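Local coordinates for similar to hydroxylamine oxidoreductase (Kuenenia stuttgartiensis, PDB 6H5L), which probably acts as a multiheme oxidoreductase, moving electrons through covalently attached hemes c within a large reductase complex of an anammox bacterium, at residues Q155-D158 and E159-E163; C202-G205 and A206-D210; L418-P421 and V422-F426. All coordinates share one frame; numbering follows the deposited sequence.

Contact 1 (Q155-D158 and E159-E163). With HEC (heme c), chain G.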
loop_
_atom_site.group_PDB
_atom_site.type_symbol
_atom_site.label_atom_id
_atom_site.label_comp_id
_atom_site.label_asym_id
_atom_site.label_seq_id
_atom_site.Cartn_x
_atom_site.Cartn_y
_atom_site.Cartn_z
ATOM N N GLN A 155 38.010 -8.104 19.042
ATOM C CA GLN A 155 38.358 -8.852 17.839
ATOM C C GLN A 155 38.787 -7.919 16.711
ATOM O O GLN A 155 39.774 -8.192 16.017
ATOM C CB GLN A 155 37.183 -9.723 17.393
ATOM C CG GLN A 155 37.463 -10.499 16.118
ATOM C CD GLN A 155 36.245 -11.225 15.589
ATOM O OE1 GLN A 155 35.290 -11.481 16.320
ATOM N NE2 GLN A 155 36.272 -11.557 14.304
ATOM N N GLN A 156 38.064 -6.814 16.515
ATOM C CA GLN A 156 38.438 -5.868 15.468
ATOM C C GLN A 156 39.759 -5.178 15.786
ATOM O O GLN A 156 40.568 -4.932 14.884
ATOM C CB GLN A 156 37.331 -4.831 15.271
ATOM C CG GLN A 156 36.116 -5.334 14.501
ATOM C CD GLN A 156 35.180 -6.172 15.352
ATOM O OE1 GLN A 156 35.452 -6.436 16.522
ATOM N NE2 GLN A 156 34.065 -6.592 14.764
ATOM N N PHE A 157 39.993 -4.856 17.061
ATOM C CA PHE A 157 41.253 -4.231 17.451
ATOM C C PHE A 157 42.438 -5.138 17.148
ATOM O O PHE A 157 43.476 -4.676 16.662
ATOM C CB PHE A 157 41.219 -3.872 18.937
ATOM C CG PHE A 157 42.483 -3.227 19.438
ATOM C CD1 PHE A 157 42.641 -1.853 19.390
ATOM C CD2 PHE A 157 43.511 -3.996 19.964
ATOM C CE1 PHE A 157 43.799 -1.257 19.853
ATOM C CE2 PHE A 157 44.673 -3.407 20.425
ATOM C CZ PHE A 157 44.816 -2.034 20.369
ATOM N N ASP A 158 42.302 -6.436 17.431
ATOM C CA ASP A 158 43.412 -7.357 17.213
ATOM C C ASP A 158 43.659 -7.591 15.727
ATOM O O ASP A 158 44.814 -7.659 15.291
ATOM C CB ASP A 158 43.148 -8.679 17.933
ATOM C CG ASP A 158 43.173 -8.536 19.440
ATOM O OD1 ASP A 158 43.743 -7.539 19.933
ATOM O OD2 ASP A 158 42.629 -9.422 20.133
ATOM N N GLU A 159 42.592 -7.720 14.934
ATOM C CA GLU A 159 42.772 -7.873 13.494
ATOM C C GLU A 159 43.355 -6.613 12.870
ATOM O O GLU A 159 44.103 -6.697 11.889
ATOM C CB GLU A 159 41.446 -8.244 12.830
ATOM C CG GLU A 159 40.970 -9.654 13.152
ATOM C CD GLU A 159 39.704 -10.034 12.407
ATOM O OE1 GLU A 159 39.168 -9.186 11.665
ATOM O OE2 GLU A 159 39.245 -11.185 12.563
ATOM N N PHE A 160 43.026 -5.441 13.417
ATOM C CA PHE A 160 43.709 -4.220 13.007
ATOM C C PHE A 160 45.171 -4.249 13.433
ATOM O O PHE A 160 46.056 -3.823 12.681
ATOM C CB PHE A 160 42.997 -3.001 13.593
ATOM C CG PHE A 160 43.683 -1.696 13.299
ATOM C CD1 PHE A 160 43.550 -1.093 12.057
ATOM C CD2 PHE A 160 44.447 -1.064 14.266
ATOM C CE1 PHE A 160 44.176 0.109 11.783
ATOM C CE2 PHE A 160 45.076 0.138 13.998
ATOM C CZ PHE A 160 44.940 0.725 12.755
ATOM N N LEU A 161 45.442 -4.752 14.640
ATOM C CA LEU A 161 46.810 -4.872 15.129
ATOM C C LEU A 161 47.638 -5.835 14.288
ATOM O O LEU A 161 48.870 -5.734 14.285
ATOM C CB LEU A 161 46.798 -5.322 16.592
ATOM C CG LEU A 161 47.726 -4.598 17.568
ATOM C CD1 LEU A 161 47.389 -3.115 17.634
ATOM C CD2 LEU A 161 47.644 -5.228 18.951
ATOM N N ARG A 162 46.992 -6.757 13.571
ATOM C CA ARG A 162 47.706 -7.715 12.736
ATOM C C ARG A 162 48.339 -7.083 11.500
ATOM O O ARG A 162 49.042 -7.788 10.766
ATOM C CB ARG A 162 46.770 -8.847 12.310
ATOM C CG ARG A 162 46.410 -9.816 13.428
ATOM C CD ARG A 162 45.818 -11.095 12.862
ATOM N NE ARG A 162 46.762 -11.777 11.982
ATOM C CZ ARG A 162 46.431 -12.747 11.137
ATOM N NH1 ARG A 162 45.172 -13.152 11.046
ATOM N NH2 ARG A 162 47.360 -13.308 10.375
ATOM N N GLU A 163 48.113 -5.791 11.242
ATOM C CA GLU A 163 48.804 -5.135 10.137
ATOM C C GLU A 163 50.310 -5.117 10.355
ATOM O O GLU A 163 51.076 -5.040 9.387
ATOM C CB GLU A 163 48.289 -3.707 9.956
ATOM C CG GLU A 163 46.860 -3.609 9.456
ATOM C CD GLU A 163 46.469 -2.191 9.090
ATOM O OE1 GLU A 163 45.391 -2.006 8.485
ATOM O OE2 GLU A 163 47.243 -1.263 9.403
HETATM FE FE HEC G . 36.260 -0.947 11.497
HETATM C CHA HEC G . 33.687 -3.110 10.791
HETATM C CHB HEC G . 35.574 -1.265 14.851
HETATM C CHC HEC G . 39.138 0.803 12.279
HETATM C CHD HEC G . 36.748 -0.287 8.200
HETATM N NA HEC G . 34.881 -1.985 12.614
HETATM C C1A HEC G . 33.913 -2.834 12.117
HETATM C C2A HEC G . 33.172 -3.387 13.229
HETATM C C3A HEC G . 33.689 -2.883 14.351
HETATM C C4A HEC G . 34.775 -1.988 13.991
HETATM C CMA HEC G . 33.204 -3.204 15.779
HETATM C CAA HEC G . 32.001 -4.390 13.125
HETATM C CBA HEC G . 30.660 -3.666 13.176
HETATM C CGA HEC G . 29.550 -4.681 13.077
HETATM O O1A HEC G . 29.820 -5.825 12.627
HETATM O O2A HEC G . 28.394 -4.346 13.442
HETATM N NB HEC G . 37.151 -0.278 13.239
HETATM C C1B HEC G . 36.764 -0.655 14.511
HETATM C C2B HEC G . 37.831 -0.295 15.422
HETATM C C3B HEC G . 38.812 0.282 14.718
HETATM C C4B HEC G . 38.404 0.302 13.329
HETATM C CMB HEC G . 37.803 -0.541 16.944
HETATM C CAB HEC G . 40.157 0.827 15.250
HETATM C CBB HEC G . 41.092 -0.334 15.659
HETATM N NC HEC G . 37.680 0.075 10.441
HETATM C C1C HEC G . 38.796 0.712 10.949
HETATM C C2C HEC G . 39.607 1.155 9.833
HETATM C C3C HEC G . 38.886 0.975 8.719
HETATM C C4C HEC G . 37.699 0.213 9.068
HETATM C CMC HEC G . 40.849 2.064 9.979
HETATM C CAC HEC G . 39.310 1.367 7.287
HETATM C CBC HEC G . 40.533 0.527 6.850
HETATM N ND HEC G . 35.315 -1.554 9.767
HETATM C C1D HEC G . 35.794 -1.240 8.498
HETATM C C2D HEC G . 35.122 -2.088 7.539
HETATM C C3D HEC G . 34.168 -2.969 8.349
HETATM C C4D HEC G . 34.358 -2.567 9.721
HETATM C CMD HEC G . 35.315 -2.109 6.015
HETATM C CAD HEC G . 33.217 -4.062 7.818
HETATM C CBD HEC G . 33.810 -5.414 8.209
HETATM C CGD HEC G . 33.185 -6.538 7.426
HETATM O O1D HEC G . 33.722 -7.674 7.481
HETATM O O2D HEC G . 32.156 -6.301 6.743
#
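Gln155 and Glu159, one helical turn apart, run side by side along helix 154-161 and point the same way. Their ends are joined only by a weak hydrogen bond, Gln155 NE2 to Glu159 OE2 at 3.5 Å, with amide and carboxylate planes turned 71° apart. Nearer the backbone, Glu159 CG rests on the carbonyl of Gln155, which also accepts the hydrogen bond from Glu159 N. The other carboxylate oxygen, OE1, has a firmer partner in the backbone N of His294. Gln156 leaves the helix on a neighbouring flank, facing the heme c of chain G. Its CB sits 4.0 Å from HEC C4A. CG lies over the porphyrin face, 3.5 Å from HEC C3A, and CD comes to 3.6 Å from the methyl carbon CMA. At the tip, NE2 is 3.4 Å from CAA, the first carbon of a propionate arm, and is nearer than OE1 to both CAA and CMA. The bend at chi2 (79°) lays the amide over the outer edge of this pyrrole, by its methyl and propionate carbons. Along the helix, Phe157 CE2 packs 3.8 Å from Leu161 CD2, and Phe160 CD2 lies 3.7 Å from HEC CBB, the methyl end of a thioether arm. Backbone bonds from Phe160 N to Gln156 O and from Leu161 N to Phe157 O hold the turn; the one from Arg162 N to Asp158 O is weak, where the helix passes into a 3-10 turn. Charges gather away from the heme: Asp158 pairs with Arg154, and Arg162 with Glu165 and Glu287. The helix therefore meets this part of the porphyrin with an uncharged amide and an aromatic ring, while its carboxylates are engaged with protein partners.

Contact 2 (C202-G205 and A206-D210). With HEC (heme c), chain F.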
loop_
_atom_site.group_PDB
_atom_site.type_symbol
_atom_site.label_atom_id
_atom_site.label_comp_id
_atom_site.label_asym_id
_atom_site.label_seq_id
_atom_site.Cartn_x
_atom_site.Cartn_y
_atom_site.Cartn_z
ATOM N N CYS A 202 46.233 12.901 7.025
ATOM C CA CYS A 202 46.080 11.674 6.256
ATOM C C CYS A 202 46.716 10.472 6.935
ATOM O O CYS A 202 46.236 9.347 6.756
ATOM C CB CYS A 202 46.689 11.853 4.861
ATOM S SG CYS A 202 46.133 10.669 3.612
ATOM N N HIS A 203 47.785 10.680 7.707
ATOM C CA HIS A 203 48.411 9.618 8.486
ATOM C C HIS A 203 47.850 9.508 9.896
ATOM O O HIS A 203 48.528 8.978 10.781
ATOM C CB HIS A 203 49.927 9.822 8.538
ATOM C CG HIS A 203 50.623 9.522 7.250
ATOM N ND1 HIS A 203 51.418 8.404 7.074
ATOM C CD2 HIS A 203 50.641 10.185 6.072
ATOM C CE1 HIS A 203 51.903 8.396 5.846
ATOM N NE2 HIS A 203 51.445 9.465 5.218
ATOM N N SER A 204 46.625 9.973 10.110
ATOM C CA SER A 204 45.970 9.933 11.408
ATOM C C SER A 204 45.191 8.647 11.649
ATOM O O SER A 204 44.510 8.535 12.676
ATOM C CB SER A 204 45.028 11.133 11.563
ATOM O OG SER A 204 43.958 11.074 10.634
ATOM N N GLY A 205 45.264 7.683 10.736
ATOM C CA GLY A 205 44.497 6.461 10.870
ATOM C C GLY A 205 45.148 5.419 11.757
ATOM O O GLY A 205 44.796 4.238 11.694
ATOM N N ALA A 206 46.101 5.842 12.589
ATOM C CA ALA A 206 46.807 4.920 13.471
ATOM C C ALA A 206 46.132 4.784 14.830
ATOM O O ALA A 206 46.088 3.683 15.391
ATOM C CB ALA A 206 48.260 5.367 13.651
ATOM N N GLU A 207 45.601 5.879 15.376
ATOM C CA GLU A 207 44.893 5.837 16.645
ATOM C C GLU A 207 43.424 6.211 16.533
ATOM O O GLU A 207 42.705 6.121 17.534
ATOM C CB GLU A 207 45.567 6.765 17.670
ATOM C CG GLU A 207 47.033 6.445 17.924
ATOM C CD GLU A 207 47.557 7.086 19.195
ATOM O OE1 GLU A 207 48.357 6.440 19.906
ATOM O OE2 GLU A 207 47.165 8.234 19.490
ATOM N N LYS A 208 42.959 6.624 15.357
ATOM C CA LYS A 208 41.566 6.995 15.148
ATOM C C LYS A 208 40.860 5.883 14.384
ATOM O O LYS A 208 41.245 5.558 13.256
ATOM C CB LYS A 208 41.460 8.312 14.381
ATOM C CG LYS A 208 42.389 9.411 14.865
ATOM C CD LYS A 208 41.774 10.777 14.618
ATOM C CE LYS A 208 41.106 10.857 13.257
ATOM N NZ LYS A 208 39.957 11.805 13.273
ATOM N N CYS A 209 39.829 5.305 14.998
ATOM C CA CYS A 209 39.015 4.279 14.360
ATOM C C CYS A 209 37.799 4.857 13.652
ATOM O O CYS A 209 36.992 4.094 13.108
ATOM C CB CYS A 209 38.568 3.242 15.393
ATOM S SG CYS A 209 39.916 2.347 16.183
ATOM N N ASP A 210 37.657 6.183 13.638
ATOM C CA ASP A 210 36.568 6.867 12.951
ATOM C C ASP A 210 36.960 7.294 11.543
ATOM O O ASP A 210 36.399 8.254 11.003
ATOM C CB ASP A 210 36.122 8.084 13.760
ATOM C CG ASP A 210 37.239 9.096 13.949
ATOM O OD1 ASP A 210 38.396 8.780 13.599
ATOM O OD2 ASP A 210 36.966 10.208 14.444
HETATM FE FE HEC F . 52.195 9.443 3.375
HETATM C CHA HEC F . 53.120 6.428 2.133
HETATM C CHB HEC F . 55.186 9.973 4.732
HETATM C CHC HEC F . 51.529 12.887 3.522
HETATM C CHD HEC F . 48.932 8.902 2.649
HETATM N NA HEC F . 53.848 8.376 3.435
HETATM C C1A HEC F . 54.066 7.151 2.834
HETATM C C2A HEC F . 55.455 6.795 3.078
HETATM C C3A HEC F . 56.016 7.774 3.797
HETATM C C4A HEC F . 55.017 8.793 4.038
HETATM C CMA HEC F . 57.480 7.813 4.286
HETATM C CAA HEC F . 56.184 5.514 2.611
HETATM C CBA HEC F . 55.505 4.277 3.186
HETATM C CGA HEC F . 56.127 3.939 4.513
HETATM O O1A HEC F . 55.357 3.795 5.495
HETATM O O2A HEC F . 57.378 3.826 4.597
HETATM N NB HEC F . 53.152 11.144 4.079
HETATM C C1B HEC F . 54.469 11.121 4.474
HETATM C C2B HEC F . 54.953 12.485 4.550
HETATM C C3B HEC F . 53.928 13.307 4.211
HETATM C C4B HEC F . 52.783 12.462 3.911
HETATM C CMB HEC F . 56.411 12.791 4.970
HETATM C CAB HEC F . 53.817 14.857 4.109
HETATM C CBB HEC F . 54.862 15.692 4.884
HETATM N NC HEC F . 50.523 10.683 3.172
HETATM C C1C HEC F . 50.475 12.064 3.188
HETATM C C2C HEC F . 49.174 12.481 2.689
HETATM C C3C HEC F . 48.420 11.377 2.553
HETATM C C4C HEC F . 49.277 10.229 2.788
HETATM C CMC HEC F . 48.672 13.945 2.688
HETATM C CAC HEC F . 46.934 11.292 2.120
HETATM C CBC HEC F . 46.727 11.866 0.703
HETATM N ND HEC F . 51.179 7.892 2.505
HETATM C C1D HEC F . 49.800 7.878 2.329
HETATM C C2D HEC F . 49.422 6.609 1.748
HETATM C C3D HEC F . 50.737 5.825 1.585
HETATM C C4D HEC F . 51.770 6.707 2.081
HETATM C CMD HEC F . 47.987 6.164 1.388
HETATM C CAD HEC F . 50.948 4.405 1.014
HETATM C CBD HEC F . 50.292 4.263 -0.356
HETATM C CGD HEC F . 50.519 2.865 -0.862
HETATM O O1D HEC F . 51.343 2.145 -0.245
HETATM O O2D HEC F . 49.886 2.475 -1.877
HETATM O O HOH W 1 52.491 9.938 1.345
#
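The heme c of chain F carries His203 on one face, NE2 bound to the iron at 2.0 Å, and water 1 on the other, at 2.1 Å in the sixth position, a site consistent with exchange for a small ligand. The imidazole stands edge-on to the porphyrin, roughly along the NA-Fe-NC line, with CD2 2.9 Å from HEC NC and CE1 beside HEC NA; HEC C1A lies in the imidazole plane at its edge. At the far edge ND1 is hydrogen-bonded to Ser174 O, which fixes the rotation of the ring and would probably make it a stronger donor to the iron. Cys202 and His203 are the last two residues of a CxxCH heme-binding motif, and Cys202 SG forms a thioether to HEC CAC, 1.8 Å long. Beyond the histidine the chain turns without regular structure. Here the carbonyl of Ser204 meets the stem of Lys208, with Ser204 O 3.2 Å from Lys208 CG, a van der Waals contact, while Ser204 OG is hydrogen-bonded to Met201 O. Cys209 opens the next CxxCH motif. A bend at chi3 (-42°) leads the lysine to its anions: NZ is hydrogen-bonded to a propionate of another heme c and also forms a salt bridge with Asp210 OD1 (3.4 Å, weak as a hydrogen bond), while Asp210 OD2 pairs with Arg215.

Contact 3 (L418-P421 and V422-F426)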
loop_
_atom_site.group_PDB
_atom_site.type_symbol
_atom_site.label_atom_id
_atom_site.label_comp_id
_atom_site.label_asym_id
_atom_site.label_seq_id
_atom_site.Cartn_x
_atom_site.Cartn_y
_atom_site.Cartn_z
ATOM N N LEU A 418 70.903 2.341 10.404
ATOM C CA LEU A 418 71.276 2.568 9.016
ATOM C C LEU A 418 72.420 1.685 8.544
ATOM O O LEU A 418 72.752 1.713 7.353
ATOM C CB LEU A 418 71.639 4.035 8.809
ATOM C CG LEU A 418 70.669 5.071 9.391
ATOM C CD1 LEU A 418 71.207 6.475 9.190
ATOM C CD2 LEU A 418 69.283 4.935 8.777
ATOM N N GLY A 419 73.021 0.903 9.429
ATOM C CA GLY A 419 74.204 0.145 9.085
ATOM C C GLY A 419 75.462 0.994 9.148
ATOM O O GLY A 419 75.432 2.221 9.072
ATOM N N GLU A 420 76.594 0.309 9.296
ATOM C CA GLU A 420 77.873 1.007 9.409
ATOM C C GLU A 420 78.203 1.865 8.192
ATOM O O GLU A 420 78.523 3.052 8.377
ATOM C CB GLU A 420 78.985 -0.007 9.700
ATOM C CG GLU A 420 80.399 0.554 9.600
ATOM C CD GLU A 420 80.647 1.728 10.530
ATOM O OE1 GLU A 420 81.414 2.637 10.145
ATOM O OE2 GLU A 420 80.081 1.742 11.644
ATOM N N PRO A 421 78.149 1.365 6.949
ATOM C CA PRO A 421 78.573 2.218 5.821
ATOM C C PRO A 421 77.717 3.459 5.636
ATOM O O PRO A 421 78.245 4.521 5.279
ATOM C CB PRO A 421 78.477 1.273 4.613
ATOM C CG PRO A 421 77.499 0.237 5.021
ATOM C CD PRO A 421 77.740 0.025 6.482
ATOM N N VAL A 422 76.409 3.364 5.872
ATOM C CA VAL A 422 75.542 4.519 5.667
ATOM C C VAL A 422 75.688 5.518 6.808
ATOM O O VAL A 422 75.693 6.734 6.586
ATOM C CB VAL A 422 74.082 4.065 5.490
ATOM C CG1 VAL A 422 73.186 5.259 5.200
ATOM C CG2 VAL A 422 73.982 3.042 4.378
ATOM N N TYR A 423 75.809 5.033 8.046
ATOM C CA TYR A 423 75.970 5.949 9.170
ATOM C C TYR A 423 77.366 6.556 9.196
ATOM O O TYR A 423 77.534 7.722 9.575
ATOM C CB TYR A 423 75.676 5.235 10.489
ATOM C CG TYR A 423 75.798 6.144 11.691
ATOM C CD1 TYR A 423 74.813 7.080 11.979
ATOM C CD2 TYR A 423 76.901 6.073 12.532
ATOM C CE1 TYR A 423 74.922 7.920 13.072
ATOM C CE2 TYR A 423 77.018 6.907 13.627
ATOM C CZ TYR A 423 76.025 7.827 13.893
ATOM O OH TYR A 423 76.136 8.660 14.983
ATOM N N ASN A 424 78.383 5.779 8.813
ATOM C CA ASN A 424 79.743 6.307 8.772
ATOM C C ASN A 424 79.847 7.493 7.825
ATOM O O ASN A 424 80.517 8.486 8.132
ATOM C CB ASN A 424 80.720 5.210 8.355
ATOM C CG ASN A 424 82.140 5.715 8.223
ATOM O OD1 ASN A 424 82.636 6.440 9.085
ATOM N ND2 ASN A 424 82.799 5.346 7.130
ATOM N N ALA A 425 79.187 7.410 6.666
ATOM C CA ALA A 425 79.221 8.515 5.714
ATOM C C ALA A 425 78.545 9.755 6.283
ATOM O O ALA A 425 79.004 10.881 6.058
ATOM C CB ALA A 425 78.561 8.096 4.401
ATOM N N PHE A 426 77.449 9.570 7.021
ATOM C CA PHE A 426 76.772 10.711 7.630
ATOM C C PHE A 426 77.621 11.341 8.724
ATOM O O PHE A 426 77.682 12.570 8.838
ATOM C CB PHE A 426 75.414 10.283 8.185
ATOM C CG PHE A 426 74.274 10.497 7.231
ATOM C CD1 PHE A 426 73.681 11.744 7.112
ATOM C CD2 PHE A 426 73.794 9.455 6.456
ATOM C CE1 PHE A 426 72.633 11.948 6.234
ATOM C CE2 PHE A 426 72.745 9.653 5.578
ATOM C CZ PHE A 426 72.164 10.903 5.467
HETATM O O HOH W 2 80.883 4.986 4.306
#
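Backbone bonds join the two halves of this first turn of helix 420-429: Tyr423 N donates to Gly419 O at 3.0 Å and Asn424 N to Glu420 O at 2.8 Å. The third of the series, Ala425 N to Pro421 O, is longer and weak. Pro421 O is also reached by water 2, which donates to it at 2.8 Å and weakly accepts from Asn424 ND2, so the water bridges a main-chain carbonyl and a side-chain amide on the exposed flank. On the same flank the polar side chains of Glu420 and Asn424 pass at a slant, the carboxylate and amide planes 32° apart. The carboxylate meets the stem of the asparagine: Glu420 OE1 lies 3.2 Å from Asn424 CB. The bend at chi2 (58°) brings it there by curling the glutamate back alongside the helix. A further polar link is made by Tyr423, which reaches away to helix 406-412, its OH hydrogen-bonded to Val410 O. The arrangement is a helix-to-helix junction in which one glycine serves both sides. Gly419 is the first residue to leave helix 415-418, with a positive phi of 81° that suits a glycine, and it is also the N-cap of the helix that follows. Pro421 stands in the first turn, where its lack of an N-H costs no hydrogen bond within the helix. Apolar contacts lie on the inner side. Leu418 CB packs 4.1 Å from Val422 CG1, Val422 CB sits against Leu418 O, and the two side chains continue on to Ile327 and Ile325. Further along, Phe426 meets the ring of Phe433 in an edge-to-face stack.

Overall arrangement
From the N terminus the contacts follow in series; none encloses or crosses another, and each spans one short continuous stretch. Contact 1 lies in helix 154-161, and contact 2 in the loop between helices 197-202 and 220-224. Their centres are about 14 Å apart and they touch, Phe160 CZ packing 3.7 Å from Gly205 O. Heme also joins them: Cys209 SG lies 1.8 Å from CAB of the chain G heme beside contact 1, while the Cys202 end holds the chain F heme, so the loop spans two redox centres. Contact 3 starts helix 420-429, its centre about 33 Å from that of contact 2, and ties this helix to 406-412, the nearest heme about 13 Å from the side chain of Leu418.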